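Local coordinates for Trm112p-like protein (Encephalitozoon cuniculi, PDB 3Q87), which binds zinc and forms a complex with the methyltransferase Mtq2, probably activating it to methylate the translation termination factor eRF1, at residues L8-C11 against F16-K19; E51-L56 against Q71-F76; I108-I111 against V116-V119. All blocks are in the same frame, centred on the assembly; numbering follows the deposited sequence.

Interaction 1. Residues L8-C11 against F16-K19. With ZN (zinc ion), chain C.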
ATOM      1  N   LEU A   8       6.534  -3.606   4.738  1.00 18.77           N
ATOM      2  CA  LEU A   8       5.597  -2.500   4.535  1.00 18.91           C
ATOM      3  C   LEU A   8       4.383  -2.552   5.456  1.00 23.22           C
ATOM      4  O   LEU A   8       3.687  -1.553   5.652  1.00 23.81           O
ATOM      5  CB  LEU A   8       5.115  -2.499   3.079  1.00 18.43           C
ATOM      6  CG  LEU A   8       6.114  -1.887   2.095  1.00 25.80           C
ATOM      7  CD1 LEU A   8       6.108  -2.598   0.766  1.00 22.07           C
ATOM      8  CD2 LEU A   8       5.821  -0.407   1.917  1.00 26.71           C
ATOM      9  N   LEU A   9       4.106  -3.724   6.007  1.00 13.57           N
ATOM     10  CA  LEU A   9       2.910  -3.886   6.817  1.00 15.90           C
ATOM     11  C   LEU A   9       3.257  -3.725   8.285  1.00 17.47           C
ATOM     12  O   LEU A   9       4.377  -3.983   8.681  1.00 21.98           O
ATOM     13  CB  LEU A   9       2.280  -5.253   6.574  1.00 19.46           C
ATOM     14  CG  LEU A   9       1.499  -5.504   5.277  1.00 24.43           C
ATOM     15  CD1 LEU A   9       1.347  -6.990   5.027  1.00 16.94           C
ATOM     16  CD2 LEU A   9       0.136  -4.844   5.341  1.00 20.05           C
ATOM     17  N   LYS A  10       2.295  -3.301   9.087  1.00 14.19           N
ATOM     18  CA  LYS A  10       2.502  -3.239  10.526  1.00 17.01           C
ATOM     19  C   LYS A  10       1.207  -3.558  11.261  1.00 14.21           C
ATOM     20  O   LYS A  10       0.117  -3.482  10.684  1.00 14.33           O
ATOM     21  CB  LYS A  10       3.004  -1.858  10.945  1.00 15.24           C
ATOM     22  CG  LYS A  10       1.951  -0.744  10.851  1.00 19.22           C
ATOM     23  CD  LYS A  10       2.510   0.576  11.367  1.00 19.84           C
ATOM     24  CE  LYS A  10       1.451   1.667  11.444  1.00 17.54           C
ATOM     25  NZ  LYS A  10       0.549   1.479  12.609  1.00 26.50           N
ATOM     26  N   CYS A  11       1.330  -3.920  12.532  1.00 12.07           N
ATOM     27  CA  CYS A  11       0.161  -4.147  13.360  1.00 11.27           C
ATOM     28  C   CYS A  11      -0.582  -2.839  13.517  1.00 14.74           C
ATOM     29  O   CYS A  11       0.016  -1.792  13.782  1.00 18.39           O
ATOM     30  CB  CYS A  11       0.548  -4.683  14.735  1.00 13.63           C
ATOM     31  SG  CYS A  11      -0.861  -4.767  15.848  1.00 18.06           S
ATOM     32  N   PHE A  16       3.762   1.015  18.100  1.00 27.89           N
ATOM     33  CA  PHE A  16       5.187   0.940  17.807  1.00 24.79           C
ATOM     34  C   PHE A  16       5.381  -0.235  16.867  1.00 26.77           C
ATOM     35  O   PHE A  16       4.519  -1.108  16.795  1.00 20.31           O
ATOM     36  CB  PHE A  16       5.981   0.707  19.092  1.00 27.94           C
ATOM     37  CG  PHE A  16       5.416  -0.393  19.961  1.00 35.51           C
ATOM     38  CD1 PHE A  16       6.060  -1.617  20.068  1.00 32.13           C
ATOM     39  CD2 PHE A  16       4.229  -0.205  20.655  1.00 24.53           C
ATOM     40  CE1 PHE A  16       5.532  -2.633  20.854  1.00 29.27           C
ATOM     41  CE2 PHE A  16       3.696  -1.208  21.443  1.00 30.93           C
ATOM     42  CZ  PHE A  16       4.351  -2.427  21.548  1.00 27.15           C
ATOM     43  N   MET A  17       6.497  -0.257  16.146  1.00 23.69           N
ATOM     44  CA  MET A  17       6.814  -1.401  15.293  1.00 31.38           C
ATOM     45  C   MET A  17       6.926  -2.675  16.113  1.00 27.47           C
ATOM     46  O   MET A  17       7.483  -2.676  17.208  1.00 27.42           O
ATOM     47  CB  MET A  17       8.131  -1.197  14.533  1.00 28.43           C
ATOM     48  CG  MET A  17       8.038  -0.399  13.236  1.00 42.87           C
ATOM     49  SD  MET A  17       6.877  -1.059  12.020  1.00 60.99           S
ATOM     50  CE  MET A  17       5.470  -0.026  12.377  1.00 35.03           C
ATOM     51  N   THR A  18       6.389  -3.753  15.559  1.00 17.74           N
ATOM     52  CA  THR A  18       6.502  -5.082  16.112  1.00 23.96           C
ATOM     53  C   THR A  18       6.817  -5.989  14.924  1.00 24.55           C
ATOM     54  O   THR A  18       6.871  -5.519  13.790  1.00 23.23           O
ATOM     55  CB  THR A  18       5.172  -5.534  16.712  1.00 23.54           C
ATOM     56  OG1 THR A  18       4.196  -5.592  15.675  1.00 25.29           O
ATOM     57  CG2 THR A  18       4.686  -4.549  17.784  1.00 18.98           C
ATOM     58  N   LYS A  19       7.009  -7.277  15.171  1.00 24.65           N
ATOM     59  CA  LYS A  19       7.285  -8.222  14.090  1.00 26.96           C
ATOM     60  C   LYS A  19       6.018  -8.960  13.698  1.00 25.77           C
ATOM     61  O   LYS A  19       5.349  -9.522  14.558  1.00 22.97           O
ATOM     62  CB  LYS A  19       8.324  -9.245  14.541  1.00 34.30           C
ATOM     63  CG  LYS A  19       9.640  -8.652  14.976  1.00 31.67           C
ATOM     64  CD  LYS A  19      10.432  -9.671  15.788  1.00 58.76           C
ATOM     65  CE  LYS A  19      11.477  -9.007  16.683  1.00 60.86           C
ATOM     66  NZ  LYS A  19      12.118  -9.998  17.592  1.00 52.35           N
TER
HETATM   67 ZN    ZN C 126       0.177  -5.757  17.717  1.00 28.56          ZN
HETATM   68  O   HOH W   1       2.598  -1.426  14.703  1.00 19.93           O
HETATM   69  O   HOH W   2       3.841  -3.704  13.657  1.00 22.85           O

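Interaction 2. Residues E51-L56 against Q71-F76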
ATOM      1  N   GLU A  51      16.869 -11.078  10.736  1.00 32.39           N
ATOM      2  CA  GLU A  51      15.802 -11.711  11.495  1.00 33.25           C
ATOM      3  C   GLU A  51      14.536 -11.959  10.674  1.00 29.63           C
ATOM      4  O   GLU A  51      13.990 -13.065  10.691  1.00 31.67           O
ATOM      5  CB  GLU A  51      15.466 -10.901  12.747  1.00 32.61           C
ATOM      6  CG  GLU A  51      14.284 -11.472  13.514  1.00 40.15           C
ATOM      7  CD  GLU A  51      13.912 -10.647  14.719  1.00 48.66           C
ATOM      8  OE1 GLU A  51      13.061 -11.111  15.504  1.00 53.47           O
ATOM      9  OE2 GLU A  51      14.470  -9.540  14.884  1.00 58.15           O
ATOM     10  N   ARG A  52      14.058 -10.940   9.968  1.00 31.39           N
ATOM     11  CA  ARG A  52      12.826 -11.091   9.192  1.00 29.90           C
ATOM     12  C   ARG A  52      12.960 -12.198   8.143  1.00 29.49           C
ATOM     13  O   ARG A  52      12.017 -12.971   7.922  1.00 29.46           O
ATOM     14  CB  ARG A  52      12.373  -9.759   8.566  1.00 21.83           C
ATOM     15  CG  ARG A  52      11.892  -8.746   9.595  1.00 27.95           C
ATOM     16  CD  ARG A  52      11.021  -7.656   8.987  1.00 25.07           C
ATOM     17  NE  ARG A  52      10.296  -6.923  10.018  1.00 26.11           N
ATOM     18  CZ  ARG A  52      10.762  -5.856  10.674  1.00 30.70           C
ATOM     19  NH1 ARG A  52      11.964  -5.366  10.414  1.00 25.58           N
ATOM     20  NH2 ARG A  52      10.010  -5.267  11.599  1.00 38.28           N
ATOM     21  N   LEU A  53      14.136 -12.286   7.523  1.00 27.02           N
ATOM     22  CA  LEU A  53      14.407 -13.322   6.527  1.00 23.30           C
ATOM     23  C   LEU A  53      14.414 -14.723   7.129  1.00 27.03           C
ATOM     24  O   LEU A  53      13.866 -15.662   6.554  1.00 23.91           O
ATOM     25  CB  LEU A  53      15.745 -13.064   5.839  1.00 31.17           C
ATOM     26  CG  LEU A  53      15.837 -11.778   5.019  1.00 29.00           C
ATOM     27  CD1 LEU A  53      17.204 -11.670   4.384  1.00 33.40           C
ATOM     28  CD2 LEU A  53      14.757 -11.770   3.956  1.00 29.99           C
ATOM     29  N   LYS A  54      15.079 -14.862   8.272  1.00 29.37           N
ATOM     30  CA  LYS A  54      15.074 -16.111   9.023  1.00 32.88           C
ATOM     31  C   LYS A  54      13.657 -16.512   9.403  1.00 22.03           C
ATOM     32  O   LYS A  54      13.281 -17.672   9.299  1.00 26.91           O
ATOM     33  CB  LYS A  54      15.918 -15.968  10.289  1.00 32.83           C
ATOM     34  CG  LYS A  54      17.397 -15.806  10.032  1.00 32.32           C
ATOM     35  CD  LYS A  54      18.157 -15.631  11.348  1.00 48.80           C
ATOM     36  CE  LYS A  54      19.667 -15.590  11.119  1.00 51.53           C
ATOM     37  NZ  LYS A  54      20.406 -14.947  12.248  1.00 60.48           N
ATOM     38  N   SER A  55      12.877 -15.541   9.857  1.00 24.59           N
ATOM     39  CA  SER A  55      11.473 -15.772  10.191  1.00 25.80           C
ATOM     40  C   SER A  55      10.678 -16.273   8.976  1.00 21.84           C
ATOM     41  O   SER A  55       9.927 -17.244   9.063  1.00 22.81           O
ATOM     42  CB  SER A  55      10.848 -14.484  10.741  1.00 27.02           C
ATOM     43  OG  SER A  55       9.503 -14.690  11.148  1.00 31.19           O
ATOM     44  N   LEU A  56      10.837 -15.592   7.845  1.00 22.81           N
ATOM     45  CA  LEU A  56      10.196 -16.011   6.608  1.00 20.25           C
ATOM     46  C   LEU A  56      10.644 -17.402   6.173  1.00 25.98           C
ATOM     47  O   LEU A  56       9.823 -18.226   5.776  1.00 24.29           O
ATOM     48  CB  LEU A  56      10.488 -15.010   5.489  1.00 21.35           C
ATOM     49  CG  LEU A  56       9.635 -13.741   5.527  1.00 24.22           C
ATOM     50  CD1 LEU A  56      10.188 -12.672   4.581  1.00 20.82           C
ATOM     51  CD2 LEU A  56       8.192 -14.095   5.186  1.00 21.80           C
ATOM     52  N   GLN A  71      23.697 -19.008   4.319  1.00 50.79           N
ATOM     53  CA  GLN A  71      24.721 -18.212   3.670  1.00 56.45           C
ATOM     54  C   GLN A  71      24.087 -17.070   2.885  1.00 49.25           C
ATOM     55  O   GLN A  71      24.494 -15.913   3.008  1.00 47.57           O
ATOM     56  CB  GLN A  71      25.575 -19.099   2.763  1.00 51.73           C
ATOM     57  CG  GLN A  71      26.940 -18.525   2.441  1.00 63.16           C
ATOM     58  CD  GLN A  71      27.985 -19.603   2.217  1.00 82.49           C
ATOM     59  OE1 GLN A  71      28.554 -19.721   1.129  1.00 87.53           O
ATOM     60  NE2 GLN A  71      28.242 -20.403   3.251  1.00 76.07           N
ATOM     61  N   ASP A  72      23.076 -17.402   2.091  1.00 49.93           N
ATOM     62  CA  ASP A  72      22.378 -16.407   1.283  1.00 51.43           C
ATOM     63  C   ASP A  72      21.967 -15.225   2.156  1.00 44.98           C
ATOM     64  O   ASP A  72      22.053 -14.064   1.747  1.00 39.42           O
ATOM     65  CB  ASP A  72      21.141 -17.017   0.622  1.00 50.35           C
ATOM     66  CG  ASP A  72      21.399 -18.399   0.045  1.00 60.69           C
ATOM     67  OD1 ASP A  72      22.358 -19.069   0.490  1.00 69.13           O
ATOM     68  OD2 ASP A  72      20.628 -18.821  -0.849  1.00 48.09           O
ATOM     69  N   ILE A  73      21.532 -15.535   3.371  1.00 42.37           N
ATOM     70  CA  ILE A  73      21.072 -14.522   4.304  1.00 42.55           C
ATOM     71  C   ILE A  73      22.223 -13.736   4.921  1.00 52.08           C
ATOM     72  O   ILE A  73      22.194 -12.504   4.960  1.00 43.50           O
ATOM     73  CB  ILE A  73      20.233 -15.147   5.423  1.00 39.49           C
ATOM     74  CG1 ILE A  73      18.964 -15.777   4.847  1.00 41.32           C
ATOM     75  CG2 ILE A  73      19.894 -14.107   6.477  1.00 35.89           C
ATOM     76  CD1 ILE A  73      18.032 -16.330   5.904  1.00 37.21           C
ATOM     77  N   SER A  74      23.227 -14.453   5.420  1.00 48.02           N
ATOM     78  CA  SER A  74      24.390 -13.822   6.035  1.00 45.77           C
ATOM     79  C   SER A  74      25.102 -12.934   5.027  1.00 42.21           C
ATOM     80  O   SER A  74      25.451 -11.795   5.325  1.00 39.11           O
ATOM     81  CB  SER A  74      25.355 -14.885   6.566  1.00 55.36           C
ATOM     82  OG  SER A  74      25.711 -15.799   5.539  1.00 45.33           O
ATOM     83  N   SER A  75      25.303 -13.457   3.823  1.00 46.95           N
ATOM     84  CA  SER A  75      25.955 -12.683   2.778  1.00 52.53           C
ATOM     85  C   SER A  75      25.158 -11.428   2.412  1.00 51.16           C
ATOM     86  O   SER A  75      25.745 -10.376   2.164  1.00 50.71           O
ATOM     87  CB  SER A  75      26.244 -13.547   1.547  1.00 46.49           C
ATOM     88  OG  SER A  75      25.051 -14.005   0.942  1.00 68.73           O
ATOM     89  N   PHE A  76      23.830 -11.527   2.386  1.00 50.45           N
ATOM     90  CA  PHE A  76      23.004 -10.350   2.108  1.00 42.05           C
ATOM     91  C   PHE A  76      23.173  -9.306   3.200  1.00 39.80           C
ATOM     92  O   PHE A  76      23.237  -8.105   2.932  1.00 49.33           O
ATOM     93  CB  PHE A  76      21.521 -10.710   1.966  1.00 47.13           C
ATOM     94  CG  PHE A  76      20.606  -9.510   1.997  1.00 44.55           C
ATOM     95  CD1 PHE A  76      20.363  -8.775   0.848  1.00 50.62           C
ATOM     96  CD2 PHE A  76      20.014  -9.102   3.183  1.00 46.59           C
ATOM     97  CE1 PHE A  76      19.532  -7.667   0.878  1.00 40.73           C
ATOM     98  CE2 PHE A  76      19.179  -8.002   3.218  1.00 43.97           C
ATOM     99  CZ  PHE A  76      18.941  -7.280   2.063  1.00 52.87           C
TER

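Interaction 3. Residues I108-I111 against V116-V119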
ATOM      1  N   ILE A 108      -4.149 -10.951  14.383  1.00 14.41           N
ATOM      2  CA  ILE A 108      -3.981 -11.768  13.187  1.00 16.95           C
ATOM      3  C   ILE A 108      -4.599 -11.135  11.944  1.00 18.15           C
ATOM      4  O   ILE A 108      -5.778 -10.783  11.947  1.00 14.18           O
ATOM      5  CB  ILE A 108      -4.700 -13.115  13.322  1.00 19.84           C
ATOM      6  CG1 ILE A 108      -4.206 -13.898  14.540  1.00 23.89           C
ATOM      7  CG2 ILE A 108      -4.547 -13.922  12.049  1.00 16.28           C
ATOM      8  CD1 ILE A 108      -2.822 -14.389  14.401  1.00 23.63           C
ATOM      9  N   TYR A 109      -3.792 -11.029  10.888  1.00 15.86           N
ATOM     10  CA  TYR A 109      -4.259 -10.671   9.555  1.00 14.61           C
ATOM     11  C   TYR A 109      -4.335 -11.937   8.690  1.00 12.17           C
ATOM     12  O   TYR A 109      -3.317 -12.477   8.276  1.00 12.95           O
ATOM     13  CB  TYR A 109      -3.289  -9.702   8.876  1.00 13.07           C
ATOM     14  CG  TYR A 109      -3.074  -8.335   9.507  1.00 12.47           C
ATOM     15  CD1 TYR A 109      -4.044  -7.736  10.297  1.00 13.74           C
ATOM     16  CD2 TYR A 109      -1.907  -7.625   9.254  1.00 16.65           C
ATOM     17  CE1 TYR A 109      -3.845  -6.487  10.843  1.00 18.81           C
ATOM     18  CE2 TYR A 109      -1.691  -6.361   9.797  1.00 16.96           C
ATOM     19  CZ  TYR A 109      -2.661  -5.799  10.580  1.00 13.66           C
ATOM     20  OH  TYR A 109      -2.450  -4.556  11.102  1.00 15.09           O
ATOM     21  N   PRO A 110      -5.541 -12.406   8.398  1.00 14.13           N
ATOM     22  CA  PRO A 110      -5.622 -13.559   7.497  1.00 14.21           C
ATOM     23  C   PRO A 110      -5.105 -13.179   6.114  1.00 19.92           C
ATOM     24  O   PRO A 110      -5.194 -12.025   5.710  1.00 18.55           O
ATOM     25  CB  PRO A 110      -7.128 -13.844   7.424  1.00 16.22           C
ATOM     26  CG  PRO A 110      -7.714 -13.166   8.637  1.00 15.87           C
ATOM     27  CD  PRO A 110      -6.868 -11.950   8.842  1.00 15.92           C
ATOM     28  N   ILE A 111      -4.554 -14.154   5.409  1.00 16.20           N
ATOM     29  CA  ILE A 111      -4.194 -13.995   4.014  1.00 19.16           C
ATOM     30  C   ILE A 111      -5.098 -14.969   3.270  1.00 22.72           C
ATOM     31  O   ILE A 111      -5.054 -16.172   3.513  1.00 18.24           O
ATOM     32  CB  ILE A 111      -2.704 -14.319   3.779  1.00 22.69           C
ATOM     33  CG1 ILE A 111      -1.815 -13.315   4.535  1.00 16.33           C
ATOM     34  CG2 ILE A 111      -2.368 -14.331   2.284  1.00 14.34           C
ATOM     35  CD1 ILE A 111      -0.367 -13.768   4.680  1.00 11.63           C
ATOM     36  N   VAL A 116      -4.053  -9.645   1.659  1.00 15.18           N
ATOM     37  CA  VAL A 116      -3.868  -9.478   3.102  1.00 13.50           C
ATOM     38  C   VAL A 116      -5.047  -8.716   3.707  1.00 17.80           C
ATOM     39  O   VAL A 116      -5.374  -7.599   3.309  1.00 12.11           O
ATOM     40  CB  VAL A 116      -2.573  -8.743   3.453  1.00 15.24           C
ATOM     41  CG1 VAL A 116      -2.415  -8.638   4.992  1.00 14.64           C
ATOM     42  CG2 VAL A 116      -1.362  -9.446   2.817  1.00 15.47           C
ATOM     43  N   GLU A 117      -5.681  -9.343   4.675  1.00 13.99           N
ATOM     44  CA  GLU A 117      -6.909  -8.843   5.227  1.00 16.31           C
ATOM     45  C   GLU A 117      -6.618  -8.169   6.564  1.00 18.54           C
ATOM     46  O   GLU A 117      -6.379  -8.842   7.554  1.00 18.27           O
ATOM     47  CB  GLU A 117      -7.869 -10.014   5.407  1.00 14.59           C
ATOM     48  CG  GLU A 117      -9.016  -9.705   6.332  1.00 22.57           C
ATOM     49  CD  GLU A 117      -9.985  -8.731   5.699  1.00 25.71           C
ATOM     50  OE1 GLU A 117     -10.590  -9.077   4.660  1.00 33.35           O
ATOM     51  OE2 GLU A 117     -10.129  -7.617   6.233  1.00 30.17           O
ATOM     52  N   THR A 118      -6.632  -6.844   6.602  1.00 16.44           N
ATOM     53  CA  THR A 118      -6.286  -6.161   7.847  1.00 12.90           C
ATOM     54  C   THR A 118      -7.482  -5.499   8.526  1.00 18.42           C
ATOM     55  O   THR A 118      -7.338  -4.803   9.533  1.00 17.60           O
ATOM     56  CB  THR A 118      -5.174  -5.109   7.632  1.00 13.04           C
ATOM     57  OG1 THR A 118      -5.717  -3.935   6.996  1.00 15.01           O
ATOM     58  CG2 THR A 118      -4.005  -5.705   6.788  1.00 12.92           C
ATOM     59  N   VAL A 119      -8.662  -5.698   7.965  1.00 18.55           N
ATOM     60  CA  VAL A 119      -9.861  -5.068   8.504  1.00 22.70           C
ATOM     61  C   VAL A 119     -10.574  -6.072   9.388  1.00 21.03           C
ATOM     62  O   VAL A 119     -10.829  -5.795  10.545  1.00 24.35           O
ATOM     63  CB  VAL A 119     -10.824  -4.578   7.392  1.00 19.78           C
ATOM     64  CG1 VAL A 119     -12.072  -3.918   8.004  1.00 17.88           C
ATOM     65  CG2 VAL A 119     -10.111  -3.605   6.465  1.00 15.91           C
TER

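Interaction 1. Residues L8-C11 against F16-K19
C11 meets T18 beside the zinc ion, and its short side chain has a distinct task at each atom. CB, pointing toward the other segment, lies 3.9 Å from OG1 of T18, a van der Waals approach between the two loop segments. One bond further out, SG binds the zinc ion at 2.4 Å; it is turned anti to the C11 backbone N (chi1 173°), which carries the sulfur to the metal. C14, C102 and C105 complete the four-cysteine site, in which a CxxC pair from the start of the chain is joined by a second pair from further along it, in keeping with a zinc ribbon.

The two backbones run too far apart for a direct hydrogen bond, and water spans the interval. One molecule accepts from both amides, with C11 N at 2.8 Å and T18 N at 3.2 Å. A second lies near C11 O and F16 O, although other acceptors compete for its protons. Beyond this hydrated seam the M17 side chain crosses that of K10 at about a right angle, its methyl against the lysine's aliphatic part, but the modelled spacing is too short to trust in detail. The K10 chain then turns away from the methionine, and NZ donates to the carbonyl O of C72 of the methyltransferase chain.

Both segments belong to the loop that precedes strand 20-24. T18 rests on C102 at the end of strand 98-102, L9 packs on L100 of the same strand, and the methyltransferase chain packs on L8, L9, K10 and M17.

Interaction 2. Residues E51-L56 against Q71-F76
L53 and I73 form the close-packed centre of this contact, their side chains sliding past each other in opposite directions. CB of L53 touches CD1 of I73 at 4.0 Å, while the leucine's own CD1 extends to CD2 of the F76 ring, again at 4.0 Å, and also comes near CG2 of I73. The phenylalanine crosses L53 at about a right angle; with its CG set anti to the backbone N (chi1 167°), the ring projects toward helix 42-59, and the leucine methyl meets it obliquely.

The supporting frame is a pair of nearly antiparallel helices, 42-59 and 70-78, whose segments here have axes 10.3 Å apart with directions differing by 165°. Helix 84-91 adds I86 against both L53 and F76, and F45 covers L53 further, so this inner side belongs to the hydrophobic core of the helical part of the protein.

On the outer side the packing thins to a single residue. K54 is exposed to solvent and takes part through its backbone N and the base of its side chain, CG lying 4.2 Å from CD1 of I73. Its ammonium end leads away from I73 and makes a weak hydrogen bond to the carbonyl O of G49.

Interaction 3. Residues I108-I111 against V116-V119
T118 lays its CG2 methyl over the face of the Y109 ring, 3.7 Å from the centroid and only 8° off the ring normal, a well-centred CH-pi contact. With OG1 between backbone N and carbonyl carbon (chi1 76°), CG2 is turned toward the ring. CB of the threonine follows over the same ring, 3.7 Å from CE1. At the tyrosine's base, CB touches CG1 of V116 at 4.1 Å.

Next to this aromatic contact runs the backbone of a beta hairpin made by strands 108-112 and 115-117. I111 and V116 form an antiparallel non-hydrogen-bonded pair, with both side chains on one face of the sheet. At the neighbouring position, E117 N donates to P110 O at 2.9 Å, in a bond nearly straight at the hydrogen (160°). The reciprocal bond cannot form because proline has no N-H: CD of P110 sits 3.4 Å from E117 O, and a CA-H...O contact from Y109 approaches the same oxygen.

A second shell fixes the ends of these groups. The Y109 hydroxyl is probably hydrogen-bonded to K10 O, and T118 OG1 bonds to R67 O and S73 OG of the methyltransferase chain. E117 OE2 accepts from V119 N at 3.0 Å and from D120 N, and makes a salt bridge with R67 of the methyltransferase. V116 and E117 also pair in parallel with a strand of that partner, extending the sheet across the interface.

Only C-H groups approach the buried E117 carbonyl, with no conventional hydrogen bond to satisfy it. One backbone hydrogen bond and the apolar and CH-pi contacts hold the two segments together, while T118 OG1 turns to the partner protein and E117 divides its carboxylate between its own following backbone and R67 of that chain.

Along the chain the three contacts follow one another without nesting. Interactions 1 and 3 have centres 13 Å apart and touch directly, through the probably hydrogen-bonded pair K10 and Y109 and through L9 on V116, tying the zinc-binding loop to the terminal hairpin of the four-stranded sheet. Interaction 2 belongs to the helical side, 19 Å between centres from interaction 1 and 24 Å from interaction 3, across the chain's centre from the latter. A K19-E51 salt bridge joins it to interaction 1. The methyltransferase touches interactions 1 and 3 but not 2, so the zinc-and-sheet half supplies the interface here while the helical side touches no methyltransferase residue at interaction 2.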